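Side-chain contact in NAD dependent epimerase/dehydratase family (uncultured archaeon MedDCM-OCT-S05-C57, PDB 5Y1F), which binds NAD+ and probably oxidises L-threonine at its 3-position, acting as a monomeric dehydrogenase: residues E203-A208 with K314-M319. Sequence-based numbering, arbitrary orientation.
Sequences EMYFDA and KMTEEM
The ring of Tyr205 carries Met319 over one face and meets Thr316 OG1 at its edge, in the ring plane, with Met315 CE near that plane beside it. Met319 CG sits above the centre of the ring, 3.9 Å from the Tyr205 ring centroid and 5° off the normal, an almost vertical CH-pi contact. Because the Met319 chain bends twice, at chi2 and chi3, it curls over the ring instead of running past it: CB covers one side, 3.6 Å from Tyr205 CD1, while CE comes down near Tyr205 CD2. The sulfur stands farther above the same face, a Met-aromatic contact with Met319 SD 4.9 Å from the Tyr205 centroid. A flexible, unbranched thioether suits this place, since it can mould itself to a flat surface.

At the far end of the ring, Tyr205 OH donates a hydrogen bond of 2.7 Å to Thr316 OG1. Thr316 OG1 is also hydrogen-bonded to Ile312 O, one turn back, so the threonine links the ring to its own helix and gives the buried phenol a polar mate. Met315, extended until it bends at chi3, brings an apolar methyl to the hydroxyl end, its CE 3.4 Å from Tyr205 OH. A phenylalanine here would take away the hydroxyl and would probably leave Thr316 OG1 without its donor across the contact.

Leu265 and Ile269 of helix 262-270 and Ile187 of strand 178-187 also touch the tyrosine. The side chain of Met315 lies about 11 Å from the bound NAD. The axes of segments 203-208 and 314-319 pass 11.2 Å apart, a wide spacing bridged by one long aromatic side chain. Helix 312-326, the last in the chain, thus packs on helix 199-211 through a Met-aromatic contact and a buried Tyr-Thr hydrogen bond, within the extended short-chain dehydrogenase (Rossmann-type) fold of this family.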
ATOM      1  N   GLU A 203       6.253 -14.068  -0.328  1.00  9.74           N
ATOM      2  CA  GLU A 203       6.698 -15.309   0.333  1.00  9.56           C
ATOM      3  C   GLU A 203       7.289 -16.296  -0.625  1.00  9.37           C
ATOM      4  O   GLU A 203       8.279 -16.989  -0.309  1.00 11.69           O
ATOM      5  CB  GLU A 203       5.556 -15.962   1.094  1.00 10.93           C
ATOM      6  CG  GLU A 203       5.016 -15.170   2.256  1.00 11.20           C
ATOM      7  CD  GLU A 203       3.844 -15.826   2.980  1.00 12.15           C
ATOM      8  OE1 GLU A 203       3.377 -15.201   3.961  1.00 13.92           O
ATOM      9  OE2 GLU A 203       3.408 -16.915   2.540  1.00 12.42           O
ATOM     10  N   MET A 204       6.788 -16.348  -1.837  1.00  9.29           N
ATOM     11  CA  MET A 204       7.265 -17.315  -2.805  1.00  9.77           C
ATOM     12  C   MET A 204       8.731 -16.960  -3.071  1.00  9.73           C
ATOM     13  O   MET A 204       9.585 -17.865  -3.171  1.00  9.78           O
ATOM     14  CB  MET A 204       6.441 -17.260  -4.102  1.00 10.07           C
ATOM     15  CG  MET A 204       6.706 -18.426  -4.965  1.00 10.43           C
ATOM     16  SD  MET A 204       5.797 -18.386  -6.535  1.00 11.82           S
ATOM     17  CE  MET A 204       4.154 -18.863  -5.972  1.00 13.95           C
ATOM     18  N   TYR A 205       9.050 -15.670  -3.289  1.00  9.09           N
ATOM     19  CA  TYR A 205      10.441 -15.307  -3.490  1.00  9.30           C
ATOM     20  C   TYR A 205      11.312 -15.674  -2.276  1.00  9.76           C
ATOM     21  O   TYR A 205      12.411 -16.230  -2.445  1.00 10.53           O
ATOM     22  CB  TYR A 205      10.554 -13.794  -3.752  1.00  9.18           C
ATOM     23  CG  TYR A 205      10.160 -13.322  -5.112  1.00  9.34           C
ATOM     24  CD1 TYR A 205      10.984 -13.528  -6.206  1.00 10.03           C
ATOM     25  CD2 TYR A 205       8.967 -12.640  -5.331  1.00  9.39           C
ATOM     26  CE1 TYR A 205      10.702 -12.970  -7.465  1.00 10.44           C
ATOM     27  CE2 TYR A 205       8.631 -12.171  -6.587  1.00 10.54           C
ATOM     28  CZ  TYR A 205       9.531 -12.283  -7.631  1.00  9.35           C
ATOM     29  OH  TYR A 205       9.205 -11.780  -8.860  1.00  9.84           O
ATOM     30  N   PHE A 206      10.890 -15.236  -1.104  1.00 10.27           N
ATOM     31  CA  PHE A 206      11.681 -15.480   0.092  1.00 10.57           C
ATOM     32  C   PHE A 206      11.972 -16.962   0.280  1.00 10.94           C
ATOM     33  O   PHE A 206      13.121 -17.367   0.523  1.00 12.11           O
ATOM     34  CB  PHE A 206      10.993 -14.943   1.348  1.00 10.26           C
ATOM     35  CG  PHE A 206      11.244 -13.476   1.648  1.00 11.12           C
ATOM     36  CD1 PHE A 206      10.686 -12.457   0.898  1.00 11.94           C
ATOM     37  CD2 PHE A 206      11.989 -13.113   2.754  1.00 12.58           C
ATOM     38  CE1 PHE A 206      10.882 -11.110   1.236  1.00 12.97           C
ATOM     39  CE2 PHE A 206      12.127 -11.778   3.126  1.00 14.63           C
ATOM     40  CZ  PHE A 206      11.591 -10.773   2.357  1.00 13.75           C
ATOM     41  N   ASP A 207      10.936 -17.791   0.224  1.00 11.19           N
ATOM     42  CA  ASP A 207      11.084 -19.212   0.499  1.00 11.73           C
ATOM     43  C   ASP A 207      11.783 -19.949  -0.625  1.00 11.76           C
ATOM     44  O   ASP A 207      12.620 -20.862  -0.363  1.00 12.46           O
ATOM     45  CB  ASP A 207       9.725 -19.829   0.793  1.00 13.56           C
ATOM     46  CG  ASP A 207       9.217 -19.521   2.167  1.00 18.03           C
ATOM     47  OD1 ASP A 207       9.778 -18.668   2.920  1.00 21.62           O
ATOM     48  OD2 ASP A 207       8.211 -20.138   2.553  1.00 21.18           O
ATOM     49  N   ALA A 208      11.582 -19.560  -1.865  1.00 11.21           N
ATOM     50  CA  ALA A 208      12.360 -20.110  -2.949  1.00 12.19           C
ATOM     51  C   ALA A 208      13.840 -19.964  -2.706  1.00 13.59           C
ATOM     52  O   ALA A 208      14.585 -20.948  -2.827  1.00 14.75           O
ATOM     53  CB  ALA A 208      11.983 -19.516  -4.273  1.00 12.56           C
ATOM     54  N   LYS A 314      12.185  -7.960 -14.524  1.00 10.11           N
ATOM     55  CA  LYS A 314      12.995  -7.003 -13.833  1.00 11.75           C
ATOM     56  C   LYS A 314      12.767  -7.063 -12.334  1.00 10.38           C
ATOM     57  O   LYS A 314      13.699  -6.939 -11.560  1.00 11.37           O
ATOM     58  CB  LYS A 314      12.774  -5.607 -14.346  1.00 12.74           C
ATOM     59  CG  LYS A 314      13.332  -5.353 -15.753  1.00 19.32           C
ATOM     60  CD  LYS A 314      13.234  -3.885 -16.124  1.00 25.71           C
ATOM     61  CE  LYS A 314      13.892  -3.586 -17.468  1.00 30.17           C
ATOM     62  NZ  LYS A 314      15.381  -3.695 -17.380  1.00 30.44           N
ATOM     63  N   MET A 315      11.518  -7.208 -11.916  1.00  9.11           N
ATOM     64  CA  MET A 315      11.249  -7.339 -10.498  1.00  8.55           C
ATOM     65  C   MET A 315      11.933  -8.600  -9.976  1.00  8.62           C
ATOM     66  O   MET A 315      12.494  -8.615  -8.917  1.00  8.95           O
ATOM     67  CB  MET A 315       9.729  -7.488 -10.311  1.00  8.38           C
ATOM     68  CG  MET A 315       9.372  -7.998  -8.893  1.00  7.24           C
ATOM     69  SD  MET A 315       7.618  -7.888  -8.564  1.00  9.07           S
ATOM     70  CE  MET A 315       7.053  -9.221  -9.665  1.00  9.70           C
ATOM     71  N   THR A 316      11.786  -9.690 -10.702  1.00  9.51           N
ATOM     72  CA  THR A 316      12.390 -10.975 -10.264  1.00  9.70           C
ATOM     73  C   THR A 316      13.926 -10.866 -10.044  1.00 10.99           C
ATOM     74  O   THR A 316      14.436 -11.356  -9.106  1.00 11.80           O
ATOM     75  CB  THR A 316      12.007 -12.101 -11.240  1.00 10.21           C
ATOM     76  OG1 THR A 316      10.606 -12.321 -11.156  1.00 16.65           O
ATOM     77  CG2 THR A 316      12.692 -13.372 -10.889  1.00  6.41           C
ATOM     78  N   GLU A 317      14.600 -10.194 -10.948  1.00 12.26           N
ATOM     79  CA  GLU A 317      16.039  -9.994 -10.817  1.00 14.40           C
ATOM     80  C   GLU A 317      16.342  -9.223  -9.518  1.00 13.03           C
ATOM     81  O   GLU A 317      17.235  -9.579  -8.816  1.00 13.52           O
ATOM     82  CB  GLU A 317      16.529  -9.232 -12.042  1.00 16.06           C
ATOM     83  CG  GLU A 317      16.683 -10.112 -13.252  1.00 27.43           C
ATOM     84  CD  GLU A 317      17.918 -11.000 -13.208  1.00 37.45           C
ATOM     85  OE1 GLU A 317      18.714 -10.959 -12.268  1.00 43.53           O
ATOM     86  OE2 GLU A 317      18.063 -11.778 -14.126  1.00 43.10           O
ATOM     87  N   GLU A 318      15.598  -8.170  -9.227  1.00 11.99           N
ATOM     88  CA  GLU A 318      15.874  -7.390  -8.010  1.00 12.57           C
ATOM     89  C   GLU A 318      15.641  -8.249  -6.785  1.00 12.07           C
ATOM     90  O   GLU A 318      16.376  -8.223  -5.797  1.00 12.01           O
ATOM     91  CB  GLU A 318      14.981  -6.153  -7.934  1.00 16.40           C
ATOM     92  CG  GLU A 318      15.409  -5.002  -8.812  1.00 19.81           C
ATOM     93  CD  GLU A 318      16.581  -4.206  -8.262  1.00 21.94           C
ATOM     94  OE1 GLU A 318      17.178  -4.576  -7.208  1.00 20.96           O
ATOM     95  OE2 GLU A 318      16.969  -3.234  -8.966  1.00 28.52           O
ATOM     96  N   MET A 319      14.498  -8.923  -6.762  1.00 10.01           N
ATOM     97  CA  MET A 319      14.134  -9.723  -5.607  1.00 10.02           C
ATOM     98  C   MET A 319      15.178 -10.809  -5.359  1.00 10.95           C
ATOM     99  O   MET A 319      15.660 -11.021  -4.216  1.00 10.52           O
ATOM    100  CB  MET A 319      12.769 -10.378  -5.823  1.00  9.27           C
ATOM    101  CG  MET A 319      11.595  -9.437  -5.811  1.00  9.80           C
ATOM    102  SD  MET A 319      11.274  -8.657  -4.222  1.00  9.32           S
ATOM    103  CE  MET A 319      10.616 -10.033  -3.332  1.00  9.62           C
TER